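Local coordinates for protein putative esterase (PDB 5VOL) that is a ferulic acid esterase of carbohydrate esterase family 1 from a gut bacterium, probably cleaving feruloyl esters from arabinoxylan, at residues R125-D129 and R130-A134; T114-L117 and P118-K122; G64-K67 and D68-R72. One frame throughout, in Å; residues are numbered along the deposited sequence.

Contact 1. Residues R125-D129 and R130-A134; sequences RVIGD and RQHRA
The imidazole of His132 carries Ile127 over one face and the carboxylate of Asp129 at its edge. CD1 of Ile127 sits above the ring, 3.6 Å from the centroid of the His132 imidazole and 18° off its normal, a CH-pi contact. The carboxylate lies nearly coplanar with the imidazole, the planes 15° apart. ND1 of His132 gives its hydrogen to OD1 of Asp129 at 2.8 Å, on the syn side of that oxygen. Asp129 reaches this place because its CG stands between its own backbone N and carbonyl carbon (chi1 59°), which folds the carboxylate over the turn toward His132. The guanidinium of Arg133 is the second flat group: the carbonyl O of Asp129 lies above one face, and the O of Gly128 is at the edge, where NH2 makes a weak bond at 3.1 Å. Its NE forms a salt bridge with Glu121 of helix 108-123, and NH1 bonds the carbonyl of Met155.

Together these residues form the turn that leads from the loop after helix 108-123 into strand 133-138, a parallel strand of the central sheet of this alpha/beta-hydrolase fold. His132 N closes the turn on Asp129 O at 3.1 Å, the donor well above the carbonyl plane. Water 1 bridges the turn: it accepts from Gly128 N and donates to Asp129 O at 2.8 Å, with a weak bond to His132 O. Gly128 takes a positive phi, a backbone conformation that suits glycine.

Two bonds from Asp129, through OD1 and its backbone O, thus grip one histidine. The bonded carboxylate would be expected to favour a proton on ND1 and to raise the basicity of the ring.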
loop_
_atom_site.group_PDB
_atom_site.type_symbol
_atom_site.label_atom_id
_atom_site.label_comp_id
_atom_site.label_asym_id
_atom_site.label_seq_id
_atom_site.Cartn_x
_atom_site.Cartn_y
_atom_site.Cartn_z
ATOM N N ARG C 125 33.787 -2.236 -5.201
ATOM C CA ARG C 125 33.810 -3.438 -4.359
ATOM C C ARG C 125 32.542 -4.286 -4.441
ATOM O O ARG C 125 31.923 -4.611 -3.422
ATOM C CB ARG C 125 34.072 -3.049 -2.902
ATOM C CG ARG C 125 35.021 -1.875 -2.749
ATOM C CD ARG C 125 35.695 -1.871 -1.396
ATOM N NE ARG C 125 34.739 -1.909 -0.298
ATOM C CZ ARG C 125 34.412 -0.863 0.453
ATOM N NH1 ARG C 125 34.956 0.322 0.228
ATOM N NH2 ARG C 125 33.537 -1.010 1.439
ATOM N N VAL C 126 32.168 -4.641 -5.661
ATOM C CA VAL C 126 31.018 -5.493 -5.907
ATOM C C VAL C 126 31.444 -6.954 -5.788
ATOM O O VAL C 126 32.549 -7.305 -6.188
ATOM C CB VAL C 126 30.414 -5.210 -7.296
ATOM C CG1 VAL C 126 29.506 -6.331 -7.743
ATOM C CG2 VAL C 126 29.690 -3.847 -7.297
ATOM N N ILE C 127 30.583 -7.795 -5.217
ATOM C CA ILE C 127 30.916 -9.200 -5.003
ATOM C C ILE C 127 31.380 -9.855 -6.304
ATOM O O ILE C 127 32.374 -10.577 -6.323
ATOM C CB ILE C 127 29.722 -9.981 -4.408
ATOM C CG1 ILE C 127 29.442 -9.493 -2.989
ATOM C CG2 ILE C 127 30.002 -11.475 -4.411
ATOM C CD1 ILE C 127 28.118 -9.969 -2.414
ATOM N N GLY C 128 30.678 -9.577 -7.396
ATOM C CA GLY C 128 31.184 -9.916 -8.712
ATOM C C GLY C 128 30.628 -11.180 -9.328
ATOM O O GLY C 128 31.080 -11.591 -10.399
ATOM N N ASP C 129 29.657 -11.809 -8.676
ATOM C CA ASP C 129 29.025 -12.963 -9.293
ATOM C C ASP C 129 27.558 -12.696 -9.636
ATOM O O ASP C 129 26.965 -11.689 -9.229
ATOM C CB ASP C 129 29.155 -14.210 -8.397
ATOM C CG ASP C 129 28.540 -14.024 -7.023
ATOM O OD1 ASP C 129 28.168 -12.880 -6.663
ATOM O OD2 ASP C 129 28.443 -15.033 -6.290
ATOM N N ARG C 130 27.002 -13.620 -10.405
ATOM C CA ARG C 130 25.634 -13.577 -10.899
ATOM C C ARG C 130 24.592 -13.473 -9.786
ATOM O O ARG C 130 23.594 -12.756 -9.895
ATOM C CB ARG C 130 25.387 -14.833 -11.718
ATOM C CG ARG C 130 23.973 -15.053 -12.095
ATOM C CD ARG C 130 23.816 -16.374 -12.793
ATOM N NE ARG C 130 22.547 -16.364 -13.501
ATOM C CZ ARG C 130 21.395 -16.720 -12.955
ATOM N NH1 ARG C 130 21.367 -17.158 -11.697
ATOM N NH2 ARG C 130 20.282 -16.661 -13.677
ATOM N N GLN C 131 24.853 -14.203 -8.713
ATOM C CA GLN C 131 23.953 -14.293 -7.578
ATOM C C GLN C 131 23.794 -12.959 -6.859
ATOM O O GLN C 131 22.856 -12.777 -6.079
ATOM C CB GLN C 131 24.466 -15.359 -6.600
ATOM C CG GLN C 131 24.354 -16.815 -7.101
ATOM C CD GLN C 131 25.272 -17.171 -8.289
ATOM O OE1 GLN C 131 26.436 -16.746 -8.367
ATOM N NE2 GLN C 131 24.739 -17.974 -9.214
ATOM N N HIS C 132 24.710 -12.028 -7.111
ATOM C CA HIS C 132 24.643 -10.701 -6.508
ATOM C C HIS C 132 24.673 -9.568 -7.544
ATOM O O HIS C 132 25.190 -8.473 -7.287
ATOM C CB HIS C 132 25.781 -10.539 -5.507
ATOM C CG HIS C 132 25.738 -11.550 -4.404
ATOM N ND1 HIS C 132 26.398 -12.757 -4.474
ATOM C CD2 HIS C 132 25.074 -11.553 -3.221
ATOM C CE1 HIS C 132 26.156 -13.455 -3.376
ATOM N NE2 HIS C 132 25.359 -12.744 -2.598
ATOM N N ARG C 133 24.098 -9.832 -8.708
ATOM C CA ARG C 133 24.042 -8.822 -9.757
ATOM C C ARG C 133 22.654 -8.769 -10.354
ATOM O O ARG C 133 22.149 -9.779 -10.834
ATOM C CB ARG C 133 25.080 -9.105 -10.859
ATOM C CG ARG C 133 25.103 -8.021 -11.963
ATOM C CD ARG C 133 26.127 -8.313 -13.097
ATOM N NE ARG C 133 27.506 -8.437 -12.620
ATOM C CZ ARG C 133 28.176 -9.586 -12.545
ATOM N NH1 ARG C 133 27.598 -10.724 -12.910
ATOM N NH2 ARG C 133 29.433 -9.596 -12.112
ATOM N N ALA C 134 22.034 -7.589 -10.331
ATOM C CA ALA C 134 20.679 -7.451 -10.852
ATOM C C ALA C 134 20.608 -6.263 -11.806
ATOM O O ALA C 134 21.508 -5.432 -11.840
ATOM C CB ALA C 134 19.657 -7.295 -9.690
HETATM O O HOH W 1 27.912 -9.342 -8.115
#

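Contact 2. Residues T114-L117 and P118-K122; sequences TEFL and PYIEK
The carboxylate of Glu121, lying against Leu117 one helical turn back, hydrogen-bonds Tyr48 OH through OE2, which also meets Arg133 in a salt bridge. Both partners belong to strands of the central sheet, so the carboxylate is a polar link between helix 108-123 and that sheet, in the alpha/beta-hydrolase manner. The acid is buried, and the arginine probably keeps it ionised. The Glu121 chain is extended beyond CG (chi2 -171°), which carries the carboxylate alongside the leucine, OE2 coming within 3.4 Å of Leu117 CG and CD2 of Leu117 packing against Glu121 CD.

Backbone bonds of the i to i+4 kind run across the join. Ile120 N meets Phe116 O at 2.9 Å and Glu121 N meets Leu117 O at 3.0 Å, both nearly straight on to the carbonyl, whereas Tyr119 N reaches Glu115 O over a longer 3.3 Å. Pro118 has no N-H to offer the preceding turn. The helix is kinked there, with a wider pi-type turn at 114-116, and the pyrrolidine ring rests on the outside with CD near Glu115 O.

Outward from the axis, Glu115 is held by Ser19 and the backbone of Lys20, and the hydroxyl of Tyr119 by Tyr28 and Lys123, so this flank of the helix meets the antiparallel strands 11-19 and 24-32. On the buried side Phe116 packs on Val85 and Pro87 of strand 83-87, and Leu117 on Tyr48 and Met155. Phe116 has its CG anti to the backbone N (chi1 -172°), which swings the ring along the helix toward Ile120. There Ile120 CG1 lies over one face of the Phe116 ring, 3.7 Å from the centroid and 16° off the normal.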
loop_
_atom_site.group_PDB
_atom_site.type_symbol
_atom_site.label_atom_id
_atom_site.label_comp_id
_atom_site.label_asym_id
_atom_site.label_seq_id
_atom_site.Cartn_x
_atom_site.Cartn_y
_atom_site.Cartn_z
ATOM N N THR C 114 32.507 -5.101 -21.407
ATOM C CA THR C 114 33.959 -5.323 -21.425
ATOM C C THR C 114 34.710 -4.176 -20.782
ATOM O O THR C 114 35.881 -4.324 -20.451
ATOM C CB THR C 114 34.517 -5.529 -22.858
ATOM O OG1 THR C 114 34.416 -4.305 -23.587
ATOM C CG2 THR C 114 33.745 -6.627 -23.598
ATOM N N GLU C 115 34.052 -3.031 -20.610
ATOM C CA GLU C 115 34.710 -1.867 -20.006
ATOM C C GLU C 115 34.000 -1.370 -18.732
ATOM O O GLU C 115 34.621 -1.223 -17.672
ATOM C CB GLU C 115 34.796 -0.716 -21.009
ATOM C CG GLU C 115 35.711 -0.961 -22.211
ATOM C CD GLU C 115 35.775 0.245 -23.138
ATOM O OE1 GLU C 115 34.708 0.813 -23.464
ATOM O OE2 GLU C 115 36.895 0.637 -23.533
ATOM N N PHE C 116 32.706 -1.087 -18.843
ATOM C CA PHE C 116 31.985 -0.455 -17.733
ATOM C C PHE C 116 31.848 -1.393 -16.541
ATOM O O PHE C 116 32.259 -1.052 -15.440
ATOM C CB PHE C 116 30.603 0.025 -18.182
ATOM C CG PHE C 116 29.880 0.853 -17.147
ATOM C CD1 PHE C 116 30.367 2.088 -16.771
ATOM C CD2 PHE C 116 28.711 0.389 -16.555
ATOM C CE1 PHE C 116 29.700 2.865 -15.824
ATOM C CE2 PHE C 116 28.033 1.156 -15.601
ATOM C CZ PHE C 116 28.529 2.393 -15.233
ATOM N N LEU C 117 31.286 -2.576 -16.767
ATOM C CA LEU C 117 31.007 -3.503 -15.665
ATOM C C LEU C 117 32.278 -3.906 -14.895
ATOM O O LEU C 117 32.303 -3.836 -13.671
ATOM C CB LEU C 117 30.268 -4.733 -16.197
ATOM C CG LEU C 117 29.705 -5.711 -15.168
ATOM C CD1 LEU C 117 28.415 -6.316 -15.671
ATOM C CD2 LEU C 117 30.728 -6.810 -14.872
ATOM N N PRO C 118 33.357 -4.303 -15.605
ATOM C CA PRO C 118 34.571 -4.641 -14.846
ATOM C C PRO C 118 35.134 -3.472 -14.041
ATOM O O PRO C 118 35.579 -3.671 -12.913
ATOM C CB PRO C 118 35.554 -5.079 -15.940
ATOM C CG PRO C 118 34.684 -5.607 -17.020
ATOM C CD PRO C 118 33.458 -4.711 -17.015
ATOM N N TYR C 119 35.114 -2.274 -14.607
ATOM C CA TYR C 119 35.640 -1.098 -13.924
ATOM C C TYR C 119 34.822 -0.754 -12.674
ATOM O O TYR C 119 35.382 -0.456 -11.620
ATOM C CB TYR C 119 35.658 0.095 -14.882
ATOM C CG TYR C 119 35.717 1.464 -14.225
ATOM C CD1 TYR C 119 34.559 2.156 -13.950
ATOM C CD2 TYR C 119 36.931 2.078 -13.922
ATOM C CE1 TYR C 119 34.584 3.406 -13.376
ATOM C CE2 TYR C 119 36.967 3.356 -13.342
ATOM C CZ TYR C 119 35.776 4.001 -13.072
ATOM O OH TYR C 119 35.736 5.261 -12.500
ATOM N N ILE C 120 33.499 -0.771 -12.812
ATOM C CA ILE C 120 32.605 -0.443 -11.710
ATOM C C ILE C 120 32.748 -1.452 -10.575
ATOM O O ILE C 120 32.877 -1.081 -9.401
ATOM C CB ILE C 120 31.119 -0.409 -12.175
ATOM C CG1 ILE C 120 30.838 0.828 -13.016
ATOM C CG2 ILE C 120 30.158 -0.452 -10.982
ATOM C CD1 ILE C 120 31.033 2.139 -12.289
ATOM N N GLU C 121 32.729 -2.730 -10.928
ATOM C CA GLU C 121 32.635 -3.774 -9.916
ATOM C C GLU C 121 33.935 -3.955 -9.155
ATOM O O GLU C 121 33.925 -4.440 -8.028
ATOM C CB GLU C 121 32.175 -5.080 -10.547
ATOM C CG GLU C 121 30.735 -4.954 -11.004
ATOM C CD GLU C 121 30.128 -6.250 -11.454
ATOM O OE1 GLU C 121 30.788 -7.309 -11.351
ATOM O OE2 GLU C 121 28.968 -6.205 -11.909
ATOM N N LYS C 122 35.044 -3.525 -9.756
ATOM C CA LYS C 122 36.317 -3.453 -9.053
ATOM C C LYS C 122 36.408 -2.195 -8.189
ATOM O O LYS C 122 36.763 -2.257 -7.018
ATOM C CB LYS C 122 37.483 -3.487 -10.051
ATOM C CG LYS C 122 38.839 -3.187 -9.433
ATOM C CD LYS C 122 39.957 -3.323 -10.479
ATOM C CE LYS C 122 41.311 -2.907 -9.915
ATOM N NZ LYS C 122 42.406 -3.009 -10.937
#

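Contact 3. Residues G64-K67 and D68-R72; sequences GHVK and DVMDR
The first turn of helix 66-76 is the setting, with His65 at the N-cap position. Its carbonyl O receives Val69 N at 3.1 Å, nearly in line with the C=O bond. The next rungs follow at once, Met70 N on Val66 O at 2.9 Å and Asp71 N on Lys67 O at 2.9 Å. The backbone of His65 itself has a positive phi of 51°, where the chain turns into the helix. Its imidazole is joined to Asp68 through water 2, which lies in the ring plane 2.7 Å from His65 ND1 and donates to Asp68 OD2 at 3.2 Å.

Both ends of that bridge also reach a second subunit, another copy of the protein: His65 NE2 is hydrogen-bonded to His65 of that copy, the rings meeting at about 45°, and Asp68 OD2 is in a salt bridge with Arg63 of the second subunit. The opening of the helix thus forms part of the subunit interface, and Arg72 adds a salt bridge to Asp253 of the neighbour one turn on.

In the alpha/beta-hydrolase fold this helix packs on the central sheet. Val66 and Met70 touch Ile84 of strand 83-87, and Val69 and Met70 lie on Leu265 of helix 254-271. Between themselves Val66 CG1 and Met70 CG approach loosely, 4.3 Å apart.

On another flank of the helix Lys67 and Asp71 form an i to i+4 salt bridge, NZ to OD2 at 2.9 Å, met on the syn lone pair of the acid. The lysine runs out extended and then bends at its last torsion (chi4 60°), which turns the ammonium back to OD2 of Asp71. Ser10 OG of the N-terminal region bonds both NZ of Lys67 and OD1 of Asp71.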
loop_
_atom_site.group_PDB
_atom_site.type_symbol
_atom_site.label_atom_id
_atom_site.label_comp_id
_atom_site.label_asym_id
_atom_site.label_seq_id
_atom_site.Cartn_x
_atom_site.Cartn_y
_atom_site.Cartn_z
ATOM N N GLY C 64 14.499 10.233 -9.177
ATOM C CA GLY C 64 14.142 8.946 -8.607
ATOM C C GLY C 64 14.357 8.944 -7.107
ATOM O O GLY C 64 13.777 8.125 -6.404
ATOM N N HIS C 65 15.171 9.880 -6.626
ATOM C CA HIS C 65 15.556 9.956 -5.210
ATOM C C HIS C 65 16.083 8.624 -4.669
ATOM O O HIS C 65 15.735 8.216 -3.546
ATOM C CB HIS C 65 14.370 10.443 -4.354
ATOM C CG HIS C 65 13.802 11.750 -4.816
ATOM N ND1 HIS C 65 14.529 12.924 -4.809
ATOM C CD2 HIS C 65 12.584 12.068 -5.323
ATOM C CE1 HIS C 65 13.786 13.904 -5.285
ATOM N NE2 HIS C 65 12.600 13.412 -5.602
ATOM N N VAL C 66 16.933 7.957 -5.453
ATOM C CA VAL C 66 17.418 6.633 -5.074
ATOM C C VAL C 66 18.078 6.634 -3.700
ATOM O O VAL C 66 17.879 5.700 -2.935
ATOM C CB VAL C 66 18.412 6.057 -6.107
ATOM C CG1 VAL C 66 18.909 4.683 -5.657
ATOM C CG2 VAL C 66 17.733 5.925 -7.436
ATOM N N LYS C 67 18.852 7.666 -3.376
ATOM C CA LYS C 67 19.495 7.692 -2.063
ATOM C C LYS C 67 18.460 7.659 -0.919
ATOM O O LYS C 67 18.613 6.913 0.048
ATOM C CB LYS C 67 20.384 8.923 -1.910
ATOM C CG LYS C 67 20.796 9.191 -0.454
ATOM C CD LYS C 67 21.943 10.199 -0.352
ATOM C CE LYS C 67 22.000 10.856 1.029
ATOM N NZ LYS C 67 22.211 9.876 2.155
ATOM N N ASP C 68 17.415 8.474 -1.037
ATOM C CA ASP C 68 16.412 8.579 0.027
ATOM C C ASP C 68 15.608 7.300 0.178
ATOM O O ASP C 68 15.261 6.915 1.294
ATOM C CB ASP C 68 15.473 9.768 -0.226
ATOM C CG ASP C 68 16.190 11.089 -0.140
ATOM O OD1 ASP C 68 17.246 11.128 0.529
ATOM O OD2 ASP C 68 15.718 12.083 -0.736
ATOM N N VAL C 69 15.283 6.657 -0.940
ATOM C CA VAL C 69 14.547 5.403 -0.891
ATOM C C VAL C 69 15.423 4.304 -0.276
ATOM O O VAL C 69 14.960 3.556 0.587
ATOM C CB VAL C 69 14.060 4.966 -2.284
ATOM C CG1 VAL C 69 13.379 3.601 -2.204
ATOM C CG2 VAL C 69 13.100 6.005 -2.870
ATOM N N MET C 70 16.689 4.215 -0.699
ATOM C CA MET C 70 17.592 3.239 -0.095
ATOM C C MET C 70 17.798 3.472 1.404
ATOM O O MET C 70 17.820 2.515 2.180
ATOM C CB MET C 70 18.949 3.232 -0.809
ATOM C CG MET C 70 18.991 2.371 -2.062
ATOM S SD MET C 70 18.831 0.606 -1.713
ATOM C CE MET C 70 20.428 0.253 -0.970
ATOM N N ASP C 71 17.965 4.722 1.819
ATOM C CA ASP C 71 18.178 5.009 3.232
ATOM C C ASP C 71 16.995 4.518 4.080
ATOM O O ASP C 71 17.192 3.956 5.153
ATOM C CB ASP C 71 18.400 6.501 3.459
ATOM C CG ASP C 71 19.774 6.971 2.983
ATOM O OD1 ASP C 71 20.657 6.117 2.745
ATOM O OD2 ASP C 71 19.954 8.199 2.855
ATOM N N ARG C 72 15.777 4.717 3.571
ATOM C CA ARG C 72 14.571 4.161 4.183
ATOM C C ARG C 72 14.584 2.622 4.197
ATOM O O ARG C 72 14.430 1.996 5.256
ATOM C CB ARG C 72 13.318 4.685 3.449
ATOM C CG ARG C 72 12.017 4.005 3.863
ATOM C CD ARG C 72 11.437 4.638 5.137
ATOM N NE ARG C 72 10.746 5.907 4.897
ATOM C CZ ARG C 72 11.237 7.108 5.192
ATOM N NH1 ARG C 72 10.516 8.196 4.950
ATOM N NH2 ARG C 72 12.438 7.230 5.742
HETATM O O HOH W 2 16.837 13.077 -3.509
#

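Along the chain the three come in series, none nesting in or crossing another, and each closes only a local turn. Contact 3 is first, at the start of helix 66-76, where it joins strand 83-87, helix 254-271 and a second subunit. Contact 2 follows on helix 108-123, which leans on strands 46-50 and 83-87. Contact 1 then shapes the loop that returns from this helix to strand 133-138. Contacts 1 and 2 touch through the Arg133 and Glu121 pair, so helix and following strand are clasped together. Contact 3 stands apart, its nearest atoms about 11 Å from contact 1 and about 13 Å from contact 2.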